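Side-chain contacts in AvrRxo1-ORF1 (Xanthomonas oryzae pv. oryzicola, PDB 4Z8T), which serves as a type III effector with a polynucleotide-kinase-like P-loop domain, probably phosphorylating a nucleotide-type substrate, and binds its partner AvrRxo1-ORF2: residues A[38-43]-A[131-136]; A[57-62]-A[144-149]; A[191-196]-A[324-329]; A[241-246]-A[251-256]. All coordinates share one frame; numbering follows the deposited sequence.

Contact 1 (A[38-43]-A[131-136])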
loop_
_atom_site.group_PDB
_atom_site.type_symbol
_atom_site.label_atom_id
_atom_site.label_comp_id
_atom_site.label_asym_id
_atom_site.label_seq_id
_atom_site.Cartn_x
_atom_site.Cartn_y
_atom_site.Cartn_z
ATOM N N LYS A 38 -12.543 26.054 42.836
ATOM C CA LYS A 38 -13.025 25.011 43.736
ATOM C C LYS A 38 -13.286 23.697 42.998
ATOM O O LYS A 38 -12.981 22.623 43.517
ATOM C CB LYS A 38 -14.296 25.463 44.457
ATOM C CG LYS A 38 -14.089 26.555 45.498
ATOM C CD LYS A 38 -15.420 26.881 46.181
ATOM C CE LYS A 38 -15.402 28.233 46.900
ATOM N NZ LYS A 38 -14.593 28.222 48.149
ATOM N N LEU A 39 -13.866 23.790 41.806
ATOM C CA LEU A 39 -14.125 22.602 40.988
ATOM C C LEU A 39 -12.812 21.920 40.629
ATOM O O LEU A 39 -12.700 20.685 40.689
ATOM C CB LEU A 39 -14.889 22.980 39.713
ATOM C CG LEU A 39 -15.194 21.831 38.744
ATOM C CD1 LEU A 39 -15.961 20.718 39.444
ATOM C CD2 LEU A 39 -15.969 22.348 37.531
ATOM N N HIS A 40 -11.822 22.724 40.260
ATOM C CA HIS A 40 -10.494 22.188 39.943
ATOM C C HIS A 40 -9.934 21.410 41.116
ATOM O O HIS A 40 -9.407 20.309 40.947
ATOM C CB HIS A 40 -9.523 23.310 39.581
ATOM C CG HIS A 40 -9.839 23.991 38.292
ATOM N ND1 HIS A 40 -9.254 25.177 37.909
ATOM C CD2 HIS A 40 -10.695 23.653 37.291
ATOM C CE1 HIS A 40 -9.725 25.541 36.730
ATOM N NE2 HIS A 40 -10.604 24.634 36.336
ATOM N N GLU A 41 -10.024 21.995 42.308
ATOM C CA GLU A 41 -9.471 21.366 43.497
ATOM C C GLU A 41 -10.166 20.041 43.777
ATOM O O GLU A 41 -9.529 19.052 44.149
ATOM C CB GLU A 41 -9.570 22.320 44.700
ATOM C CG GLU A 41 -8.701 23.562 44.543
ATOM C CD GLU A 41 -9.115 24.723 45.446
ATOM O OE1 GLU A 41 -10.068 24.577 46.244
ATOM O OE2 GLU A 41 -8.479 25.794 45.346
ATOM N N LYS A 42 -11.478 20.021 43.581
ATOM C CA LYS A 42 -12.258 18.821 43.812
ATOM C C LYS A 42 -11.857 17.724 42.830
ATOM O O LYS A 42 -11.644 16.582 43.226
ATOM C CB LYS A 42 -13.750 19.103 43.664
ATOM C CG LYS A 42 -14.600 17.890 43.989
ATOM C CD LYS A 42 -16.083 18.113 43.732
ATOM C CE LYS A 42 -16.414 18.024 42.252
ATOM N NZ LYS A 42 -17.885 17.859 42.024
ATOM N N LEU A 43 -11.761 18.073 41.555
ATOM C CA LEU A 43 -11.420 17.072 40.550
ATOM C C LEU A 43 -10.001 16.537 40.730
ATOM O O LEU A 43 -9.761 15.340 40.520
ATOM C CB LEU A 43 -11.622 17.625 39.141
ATOM C CG LEU A 43 -13.064 18.053 38.853
ATOM C CD1 LEU A 43 -13.181 18.518 37.416
ATOM C CD2 LEU A 43 -14.028 16.927 39.112
ATOM N N SER A 131 -6.723 19.879 29.900
ATOM C CA SER A 131 -5.290 19.681 29.676
ATOM C C SER A 131 -4.506 20.334 30.808
ATOM O O SER A 131 -3.555 19.753 31.340
ATOM C CB SER A 131 -4.874 20.238 28.311
ATOM O OG SER A 131 -3.498 20.001 28.066
ATOM N N PHE A 132 -4.934 21.529 31.194
ATOM C CA PHE A 132 -4.362 22.207 32.349
ATOM C C PHE A 132 -4.466 21.355 33.616
ATOM O O PHE A 132 -3.500 21.228 34.373
ATOM C CB PHE A 132 -5.037 23.565 32.537
ATOM C CG PHE A 132 -5.002 24.070 33.940
ATOM C CD1 PHE A 132 -3.869 24.684 34.445
ATOM C CD2 PHE A 132 -6.118 23.951 34.755
ATOM C CE1 PHE A 132 -3.842 25.155 35.745
ATOM C CE2 PHE A 132 -6.094 24.417 36.057
ATOM C CZ PHE A 132 -4.952 25.023 36.549
ATOM N N LEU A 133 -5.632 20.762 33.852
ATOM C CA LEU A 133 -5.787 19.898 35.015
ATOM C C LEU A 133 -4.902 18.659 34.925
ATOM O O LEU A 133 -4.349 18.225 35.929
ATOM C CB LEU A 133 -7.247 19.488 35.209
ATOM C CG LEU A 133 -8.183 20.595 35.687
ATOM C CD1 LEU A 133 -9.550 20.018 36.004
ATOM C CD2 LEU A 133 -7.609 21.318 36.913
ATOM N N ALA A 134 -4.773 18.083 33.731
ATOM C CA ALA A 134 -3.951 16.886 33.579
ATOM C C ALA A 134 -2.497 17.196 33.894
ATOM O O ALA A 134 -1.784 16.369 34.475
ATOM C CB ALA A 134 -4.083 16.311 32.170
ATOM N N ASP A 135 -2.056 18.393 33.516
ATOM C CA ASP A 135 -0.668 18.777 33.744
ATOM C C ASP A 135 -0.407 19.034 35.217
ATOM O O ASP A 135 0.662 18.702 35.741
ATOM C CB ASP A 135 -0.312 20.005 32.910
ATOM C CG ASP A 135 -0.257 19.700 31.438
ATOM O OD1 ASP A 135 -0.090 18.514 31.082
ATOM O OD2 ASP A 135 -0.371 20.649 30.632
ATOM N N ARG A 136 -1.381 19.625 35.899
ATOM C CA ARG A 136 -1.255 19.793 37.333
ATOM C C ARG A 136 -1.280 18.434 38.028
ATOM O O ARG A 136 -0.535 18.194 38.979
ATOM C CB ARG A 136 -2.365 20.703 37.866
ATOM C CG ARG A 136 -2.338 20.848 39.361
ATOM C CD ARG A 136 -2.449 22.299 39.823
ATOM N NE ARG A 136 -2.949 22.356 41.194
ATOM C CZ ARG A 136 -2.239 22.009 42.264
ATOM N NH1 ARG A 136 -2.784 22.081 43.469
ATOM N NH2 ARG A 136 -0.987 21.590 42.135
#
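Two long helices, 34-60 and 123-141, pack side by side here, and His40 on the first meets Leu133 and Phe132 on the second. The axes of the two short segments pass 11.0 Å apart at a crossing angle of -49°, a separation filled by side chains rather than by backbone. Leu133 does most of the reaching. Its CD2 methyl sits over one face of the His40 imidazole in a CH-pi contact, 4.1 Å from the ring centroid and 3.7 Å from His40 CG. The other branch, CD1, touches both His40 CD2 and, one turn on, Leu43 CD1 (4.2 Å), so the forked leucine end bridges the two residues. Phe132 approaches differently: CG stands anti to its backbone N (chi1 154°), and CE2 arrives 3.7 Å from His40 ND1, which lies at the edge of the phenyl ring. The two ring planes meet at 56°, an oblique pairing. Trp32 completes the aromatic group, edge-to-face with His40 and also against Phe132, while Leu111 of helix 108-113 packs on both Leu43 and Leu133. The imidazole is thus held between apolar carbon and aromatic rings, yet its NE2 is hydrogen-bonded to Glu129, one turn before Leu133. That bond, with the packing on the ring, helps set its rotation, and the carboxylate would probably favour the proton on NE2 and polarise the ring.

Contact 2 (A[57-62]-A[144-149])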
loop_
_atom_site.group_PDB
_atom_site.type_symbol
_atom_site.label_atom_id
_atom_site.label_comp_id
_atom_site.label_asym_id
_atom_site.label_seq_id
_atom_site.Cartn_x
_atom_site.Cartn_y
_atom_site.Cartn_z
ATOM N N SER A 57 -2.057 -0.507 45.038
ATOM C CA SER A 57 -2.333 -1.837 44.483
ATOM C C SER A 57 -1.123 -2.418 43.783
ATOM O O SER A 57 -0.743 -3.562 44.044
ATOM C CB SER A 57 -3.526 -1.807 43.515
ATOM O OG SER A 57 -3.778 -3.097 42.963
ATOM N N LEU A 58 -0.525 -1.627 42.891
ATOM C CA LEU A 58 0.647 -2.070 42.144
ATOM C C LEU A 58 1.805 -2.439 43.070
ATOM O O LEU A 58 2.460 -3.456 42.862
ATOM C CB LEU A 58 1.077 -0.978 41.162
ATOM C CG LEU A 58 0.066 -0.750 40.036
ATOM C CD1 LEU A 58 0.293 0.600 39.348
ATOM C CD2 LEU A 58 0.136 -1.886 39.004
ATOM N N GLU A 59 2.047 -1.629 44.098
ATOM C CA GLU A 59 3.173 -1.907 44.998
ATOM C C GLU A 59 2.939 -3.178 45.811
ATOM O O GLU A 59 3.853 -3.991 46.008
ATOM C CB GLU A 59 3.432 -0.721 45.929
ATOM C CG GLU A 59 4.583 -0.968 46.901
ATOM C CD GLU A 59 4.830 0.219 47.783
ATOM O OE1 GLU A 59 4.993 1.328 47.235
ATOM O OE2 GLU A 59 4.852 0.045 49.023
ATOM N N SER A 60 1.709 -3.345 46.275
ATOM C CA SER A 60 1.322 -4.530 47.027
ATOM C C SER A 60 1.499 -5.782 46.182
ATOM O O SER A 60 1.770 -6.866 46.704
ATOM C CB SER A 60 -0.129 -4.405 47.468
ATOM O OG SER A 60 -0.523 -5.536 48.219
ATOM N N ASP A 61 1.346 -5.638 44.869
ATOM C CA ASP A 61 1.506 -6.782 43.978
ATOM C C ASP A 61 2.952 -6.909 43.501
ATOM O O ASP A 61 3.238 -7.646 42.564
ATOM C CB ASP A 61 0.540 -6.687 42.785
ATOM C CG ASP A 61 -0.885 -7.078 43.145
ATOM O OD1 ASP A 61 -1.090 -7.788 44.154
ATOM O OD2 ASP A 61 -1.813 -6.682 42.403
ATOM N N GLY A 62 3.857 -6.184 44.158
ATOM C CA GLY A 62 5.288 -6.365 43.953
ATOM C C GLY A 62 5.924 -5.601 42.808
ATOM O O GLY A 62 7.069 -5.873 42.429
ATOM N N GLN A 144 5.244 11.863 43.912
ATOM C CA GLN A 144 4.287 11.227 44.812
ATOM C C GLN A 144 4.805 9.896 45.373
ATOM O O GLN A 144 5.306 9.041 44.627
ATOM C CB GLN A 144 2.961 10.991 44.080
ATOM C CG GLN A 144 1.893 10.354 44.940
ATOM C CD GLN A 144 1.447 11.264 46.063
ATOM O OE1 GLN A 144 1.119 12.429 45.833
ATOM N NE2 GLN A 144 1.450 10.744 47.285
ATOM N N LYS A 145 4.682 9.726 46.690
ATOM C CA LYS A 145 5.101 8.496 47.350
ATOM C C LYS A 145 3.906 7.701 47.853
ATOM O O LYS A 145 2.828 8.250 48.097
ATOM C CB LYS A 145 5.996 8.807 48.556
ATOM C CG LYS A 145 7.155 9.741 48.269
ATOM C CD LYS A 145 8.164 9.127 47.317
ATOM C CE LYS A 145 9.448 9.968 47.244
ATOM N NZ LYS A 145 9.208 11.352 46.740
ATOM N N THR A 146 4.124 6.401 48.022
ATOM C CA THR A 146 3.161 5.525 48.670
ATOM C C THR A 146 3.435 5.515 50.170
ATOM O O THR A 146 4.305 6.250 50.657
ATOM C CB THR A 146 3.306 4.108 48.178
ATOM O OG1 THR A 146 4.593 3.620 48.570
ATOM C CG2 THR A 146 3.196 4.058 46.647
ATOM N N GLY A 147 2.714 4.656 50.890
ATOM C CA GLY A 147 2.882 4.535 52.331
ATOM C C GLY A 147 4.210 3.931 52.764
ATOM O O GLY A 147 4.609 4.066 53.923
ATOM N N SER A 148 4.900 3.262 51.846
ATOM C CA SER A 148 6.206 2.687 52.143
ATOM C C SER A 148 7.321 3.676 51.827
ATOM O O SER A 148 8.508 3.356 51.979
ATOM C CB SER A 148 6.428 1.412 51.335
ATOM O OG SER A 148 6.757 1.721 49.991
ATOM N N GLY A 149 6.945 4.869 51.366
ATOM C CA GLY A 149 7.912 5.886 50.976
ATOM C C GLY A 149 8.476 5.717 49.575
ATOM O O GLY A 149 9.296 6.522 49.118
#
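Glu59, on the last turn of helix 34-60, grips a type I beta turn, Thr146 to Gly149, through two hydroxyls, one for each carboxylate oxygen. Thr146 OG1 donates to Glu59 OE1 at 2.7 Å, meeting it on the syn side and only 18° out of the carboxylate plane. Ser148 OG donates to Glu59 OE2, also at 2.7 Å, but comes from above that plane, 35° out of it. The carboxylate is therefore held at both oxygens, by residues two apart in the loop. Glu59 gets there with a fully extended chain: CG is anti to the backbone N (chi1 179°) and the next torsion is also trans, which carries the acid straight out from the helix. Gly149 N closes the turn on Thr146 O at 3.1 Å, bringing the threonine and serine side chains together toward the helix, and Gly147 N is hydrogen-bonded to Glu56, an acid three residues earlier in the same helix. After Glu59 the helix ends in a Schellman motif, with Gly62 as its C-prime residue at positive phi and Cys63 N bonded back to Leu58 O. In the fold, the contact fastens the end of this helix to the loop leading into strand 154-157. Besides its bond to Glu59, Thr146 OG1 accepts a weak hydrogen bond from Ser148 N at 3.3 Å.

Contact 3 (A[191-196]-A[324-329])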
loop_
_atom_site.group_PDB
_atom_site.type_symbol
_atom_site.label_atom_id
_atom_site.label_comp_id
_atom_site.label_asym_id
_atom_site.label_seq_id
_atom_site.Cartn_x
_atom_site.Cartn_y
_atom_site.Cartn_z
ATOM N N ASN A 191 -10.114 1.261 11.244
ATOM C CA ASN A 191 -10.591 0.678 12.495
ATOM C C ASN A 191 -10.779 1.758 13.541
ATOM O O ASN A 191 -11.710 1.712 14.330
ATOM C CB ASN A 191 -9.630 -0.392 13.032
ATOM C CG ASN A 191 -9.786 -1.720 12.326
ATOM O OD1 ASN A 191 -10.273 -1.777 11.189
ATOM N ND2 ASN A 191 -9.388 -2.804 12.999
ATOM N N SER A 192 -9.870 2.726 13.563
ATOM C CA SER A 192 -10.013 3.835 14.491
ATOM C C SER A 192 -11.213 4.688 14.148
ATOM O O SER A 192 -11.895 5.167 15.041
ATOM C CB SER A 192 -8.754 4.712 14.518
ATOM O OG SER A 192 -7.702 4.042 15.205
ATOM N N LEU A 193 -11.473 4.880 12.854
ATOM C CA LEU A 193 -12.604 5.704 12.442
ATOM C C LEU A 193 -13.914 5.057 12.883
ATOM O O LEU A 193 -14.783 5.723 13.463
ATOM C CB LEU A 193 -12.589 5.932 10.921
ATOM C CG LEU A 193 -11.360 6.671 10.361
ATOM C CD1 LEU A 193 -11.370 6.674 8.817
ATOM C CD2 LEU A 193 -11.273 8.100 10.867
ATOM N N VAL A 194 -14.054 3.757 12.648
ATOM C CA VAL A 194 -15.308 3.120 13.072
ATOM C C VAL A 194 -15.364 3.002 14.593
ATOM O O VAL A 194 -16.437 3.069 15.186
ATOM C CB VAL A 194 -15.594 1.788 12.360
ATOM C CG1 VAL A 194 -14.728 0.708 12.895
ATOM C CG2 VAL A 194 -17.075 1.415 12.517
ATOM N N GLY A 195 -14.202 2.877 15.227
ATOM C CA GLY A 195 -14.132 2.892 16.676
ATOM C C GLY A 195 -14.674 4.186 17.271
ATOM O O GLY A 195 -15.369 4.177 18.285
ATOM N N VAL A 196 -14.342 5.308 16.644
ATOM C CA VAL A 196 -14.822 6.603 17.098
ATOM C C VAL A 196 -16.340 6.716 16.898
ATOM O O VAL A 196 -17.054 7.188 17.784
ATOM C CB VAL A 196 -14.090 7.743 16.392
ATOM C CG1 VAL A 196 -14.781 9.081 16.682
ATOM C CG2 VAL A 196 -12.645 7.795 16.892
ATOM N N ALA A 324 -17.178 13.696 6.938
ATOM C CA ALA A 324 -18.484 14.233 7.323
ATOM C C ALA A 324 -19.107 13.478 8.503
ATOM O O ALA A 324 -19.713 14.083 9.404
ATOM C CB ALA A 324 -19.417 14.225 6.129
ATOM N N ALA A 325 -18.954 12.157 8.492
ATOM C CA ALA A 325 -19.485 11.301 9.550
ATOM C C ALA A 325 -18.835 11.614 10.898
ATOM O O ALA A 325 -19.523 11.836 11.889
ATOM C CB ALA A 325 -19.268 9.841 9.190
ATOM N N LEU A 326 -17.504 11.623 10.952
ATOM C CA LEU A 326 -16.852 11.924 12.224
ATOM C C LEU A 326 -17.113 13.363 12.680
ATOM O O LEU A 326 -17.154 13.636 13.878
ATOM C CB LEU A 326 -15.342 11.648 12.164
ATOM C CG LEU A 326 -14.943 10.252 12.639
ATOM C CD1 LEU A 326 -15.271 9.182 11.609
ATOM C CD2 LEU A 326 -13.453 10.235 12.979
ATOM N N ALA A 327 -17.302 14.274 11.728
ATOM C CA ALA A 327 -17.560 15.671 12.072
ATOM C C ALA A 327 -18.904 15.780 12.778
ATOM O O ALA A 327 -19.017 16.406 13.832
ATOM C CB ALA A 327 -17.533 16.541 10.823
ATOM N N ALA A 328 -19.918 15.157 12.197
ATOM C CA ALA A 328 -21.255 15.162 12.783
ATOM C C ALA A 328 -21.274 14.459 14.137
ATOM O O ALA A 328 -21.894 14.931 15.087
ATOM C CB ALA A 328 -22.251 14.513 11.829
ATOM N N HIS A 329 -20.580 13.328 14.222
ATOM C CA HIS A 329 -20.542 12.541 15.445
ATOM C C HIS A 329 -19.830 13.293 16.556
ATOM O O HIS A 329 -20.173 13.158 17.729
ATOM C CB HIS A 329 -19.815 11.219 15.187
ATOM C CG HIS A 329 -19.935 10.241 16.311
ATOM N ND1 HIS A 329 -21.144 9.726 16.717
ATOM C CD2 HIS A 329 -18.992 9.679 17.106
ATOM C CE1 HIS A 329 -20.945 8.892 17.723
ATOM N NE2 HIS A 329 -19.651 8.842 17.974
#
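Leu326 of helix 322-331, the last helix of the chain, projects against helix 189-198, which follows sheet strand 179-185, making an apolar helix-to-helix contact in which one leucine serves two partners. The axes of the short segments pass 10.5 Å apart and run in roughly the same sense, 32° from parallel. From the helix, the CA-CB bond of Leu326 heads toward the other segment. Its first torsion is unusual, chi1 -93°, away from the staggered values, and this sets the direction in which the branched end is thrown. Beyond CG the two methyls divide the work. CD1 comes to 4.0 Å from the backbone oxygen Leu193 O. CD2 meets two side chains of the neighbouring helix, 3.7 Å from Leu193 CD2 and 4.1 Å from Val196 CG1, and the Leu326 side chain crosses both at about a right angle. Leu193 does not point at the other helix from its CB, but its end comes near Leu326; Val196 offers the branch that stands anti to its own backbone N. Val213 of helix 210-222 packs on both Leu193 and Leu326, and Leu197 lies against Leu326 and His329, so Leu326 is covered by helices 189-198 and 210-222. One turn on, His329 adds a polar element to this largely apolar contact. Both of its ring nitrogens are engaged outside the two segments: NE2 with the backbone oxygen of Arg199, just past the end of helix 189-198, and ND1 with the hydroxyl of Tyr317. Val196 O lies obliquely to the ring, 3.1 Å from His329 NE2.

Contact 4 (A[241-246]-A[251-256])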
loop_
_atom_site.group_PDB
_atom_site.type_symbol
_atom_site.label_atom_id
_atom_site.label_comp_id
_atom_site.label_asym_id
_atom_site.label_seq_id
_atom_site.Cartn_x
_atom_site.Cartn_y
_atom_site.Cartn_z
ATOM N N ARG A 241 6.331 -3.514 24.260
ATOM C CA ARG A 241 5.602 -4.488 23.446
ATOM C C ARG A 241 4.734 -3.741 22.462
ATOM O O ARG A 241 4.100 -2.740 22.823
ATOM C CB ARG A 241 4.709 -5.375 24.320
ATOM C CG ARG A 241 5.473 -6.434 25.097
ATOM C CD ARG A 241 4.532 -7.198 26.029
ATOM N NE ARG A 241 4.148 -6.360 27.170
ATOM C CZ ARG A 241 3.053 -6.555 27.895
ATOM N NH1 ARG A 241 2.233 -7.553 27.585
ATOM N NH2 ARG A 241 2.775 -5.745 28.905
ATOM N N LEU A 242 4.703 -4.228 21.228
ATOM C CA LEU A 242 3.901 -3.632 20.168
ATOM C C LEU A 242 2.851 -4.631 19.746
ATOM O O LEU A 242 3.175 -5.747 19.382
ATOM C CB LEU A 242 4.777 -3.349 18.947
ATOM C CG LEU A 242 4.041 -2.958 17.652
ATOM C CD1 LEU A 242 3.202 -1.680 17.812
ATOM C CD2 LEU A 242 5.099 -2.765 16.565
ATOM N N PHE A 243 1.587 -4.216 19.773
ATOM C CA PHE A 243 0.501 -5.103 19.347
ATOM C C PHE A 243 -0.141 -4.487 18.140
ATOM O O PHE A 243 -0.401 -3.294 18.136
ATOM C CB PHE A 243 -0.553 -5.250 20.454
ATOM C CG PHE A 243 -0.047 -5.956 21.678
ATOM C CD1 PHE A 243 -0.063 -7.339 21.760
ATOM C CD2 PHE A 243 0.483 -5.232 22.739
ATOM C CE1 PHE A 243 0.424 -7.990 22.903
ATOM C CE2 PHE A 243 0.964 -5.880 23.877
ATOM C CZ PHE A 243 0.940 -7.242 23.956
ATOM N N GLY A 244 -0.385 -5.299 17.117
ATOM C CA GLY A 244 -1.016 -4.829 15.900
ATOM C C GLY A 244 -2.281 -5.622 15.674
ATOM O O GLY A 244 -2.575 -6.546 16.432
ATOM N N THR A 245 -3.023 -5.254 14.639
ATOM C CA THR A 245 -4.341 -5.840 14.419
ATOM C C THR A 245 -4.329 -6.723 13.179
ATOM O O THR A 245 -4.005 -6.270 12.082
ATOM C CB THR A 245 -5.400 -4.737 14.282
ATOM O OG1 THR A 245 -5.366 -3.897 15.447
ATOM C CG2 THR A 245 -6.814 -5.364 14.141
ATOM N N ALA A 246 -4.670 -7.997 13.367
ATOM C CA ALA A 246 -4.796 -8.939 12.261
ATOM C C ALA A 246 -6.047 -8.646 11.449
ATOM O O ALA A 246 -6.869 -7.820 11.830
ATOM C CB ALA A 246 -4.834 -10.354 12.788
ATOM N N LYS A 251 -5.928 -8.622 18.180
ATOM C CA LYS A 251 -4.607 -8.065 18.447
ATOM C C LYS A 251 -3.581 -9.174 18.565
ATOM O O LYS A 251 -3.828 -10.207 19.204
ATOM C CB LYS A 251 -4.640 -7.252 19.737
ATOM C CG LYS A 251 -5.420 -5.944 19.614
ATOM C CD LYS A 251 -4.730 -5.012 18.630
ATOM C CE LYS A 251 -5.285 -3.607 18.710
ATOM N NZ LYS A 251 -6.635 -3.497 18.059
ATOM N N VAL A 252 -2.409 -8.953 17.974
ATOM C CA VAL A 252 -1.338 -9.934 18.042
ATOM C C VAL A 252 -0.044 -9.202 18.345
ATOM O O VAL A 252 0.099 -8.028 17.999
ATOM C CB VAL A 252 -1.191 -10.720 16.729
ATOM C CG1 VAL A 252 -2.439 -11.552 16.453
ATOM C CG2 VAL A 252 -0.968 -9.765 15.588
HETATM N N MSE A 253 0.881 -9.895 18.990
HETATM C CA MSE A 253 2.192 -9.322 19.273
HETATM C C MSE A 253 2.974 -9.198 17.982
HETATM O O MSE A 253 3.022 -10.135 17.168
HETATM C CB MSE A 253 2.960 -10.220 20.232
HETATM C CG MSE A 253 4.336 -9.725 20.514
HETATM SE SE MSE A 253 4.263 -8.473 21.983
HETATM C CE MSE A 253 3.640 -9.652 23.453
ATOM N N VAL A 254 3.607 -8.045 17.792
ATOM C CA VAL A 254 4.298 -7.777 16.538
ATOM C C VAL A 254 5.806 -7.630 16.753
ATOM O O VAL A 254 6.598 -8.188 16.001
ATOM C CB VAL A 254 3.725 -6.520 15.871
ATOM C CG1 VAL A 254 4.589 -6.110 14.659
ATOM C CG2 VAL A 254 2.303 -6.790 15.407
ATOM N N ALA A 255 6.195 -6.868 17.769
ATOM C CA ALA A 255 7.619 -6.725 18.104
ATOM C C ALA A 255 7.725 -6.456 19.594
ATOM O O ALA A 255 6.769 -6.004 20.212
ATOM C CB ALA A 255 8.269 -5.581 17.300
ATOM N N SER A 256 8.893 -6.699 20.173
ATOM C CA SER A 256 9.036 -6.522 21.612
ATOM C C SER A 256 10.472 -6.309 22.039
ATOM O O SER A 256 11.405 -6.805 21.404
ATOM C CB SER A 256 8.452 -7.727 22.372
ATOM O OG SER A 256 9.136 -8.935 22.049
#
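The selenomethionine Met253 folds over Phe243, its partner on the adjacent antiparallel strand, in a non-hydrogen-bonded pair. Its selenium (SE) lies over one face of the phenyl ring, 4.3 Å from the centroid, a Met-aromatic contact. The chain doubles back through two bent torsions (chi2 87°, chi3 64°), which lays methyl CE against the far rim of the ring, 3.7 Å from Phe243 CZ. That methyl is also wedged against the arginine stem, 3.7 Å from Arg241 CD, so it fills the notch between Arg241 and Phe243. Arg241 NH1 itself reaches the edge of the phenyl ring, in its plane, and is bonded to the carbonyl of Lys85. On the face that carries Leu242, the hollow is made by glycine: Val254 CG2 packs 3.5 Å from Gly244 N, over the side-chain-less residue. The other methyl, Val254 CG1, meets Leu242 CD2 at 3.9 Å. Val254 lies at the bulge, where the register slips by one between Leu242 and Phe243, and both Val254 N and Ala255 O bond to Leu242. Toward the turn, Lys251 bends across to donate from NZ to Thr245 OG1 at 2.9 Å; NZ also holds Thr76 O, within the probable Walker A loop, and Thr245 OG1 is also hydrogen-bonded to Asp186 O. The whole is an antiparallel beta hairpin with a beta bulge, at one side of the central sheet of a P-loop kinase-like fold.

In the fold
Contacts 1 and 2 share helix 34-60, which contact 1 ties to helix 123-141 and contact 2 to the loop that follows it; their centres are 24 Å apart and their segments alternate along the chain. Contacts 3 and 4 come later, also with centres 24 Å apart, and touch where Asn191 ND2 meets Thr245 CG2 at 3.8 Å. Along the chain, the hairpin of contact 4 falls between the two helices joined in contact 3. Contacts 2 and 3 lie on opposite sides of the chain's centre, about 40 Å apart between centres, as do contacts 1 and 4, at about 35 Å. Contact 4 lies in the mixed sheet, contact 2 borders its strand 154-157, and contacts 1 and 3 pair helices.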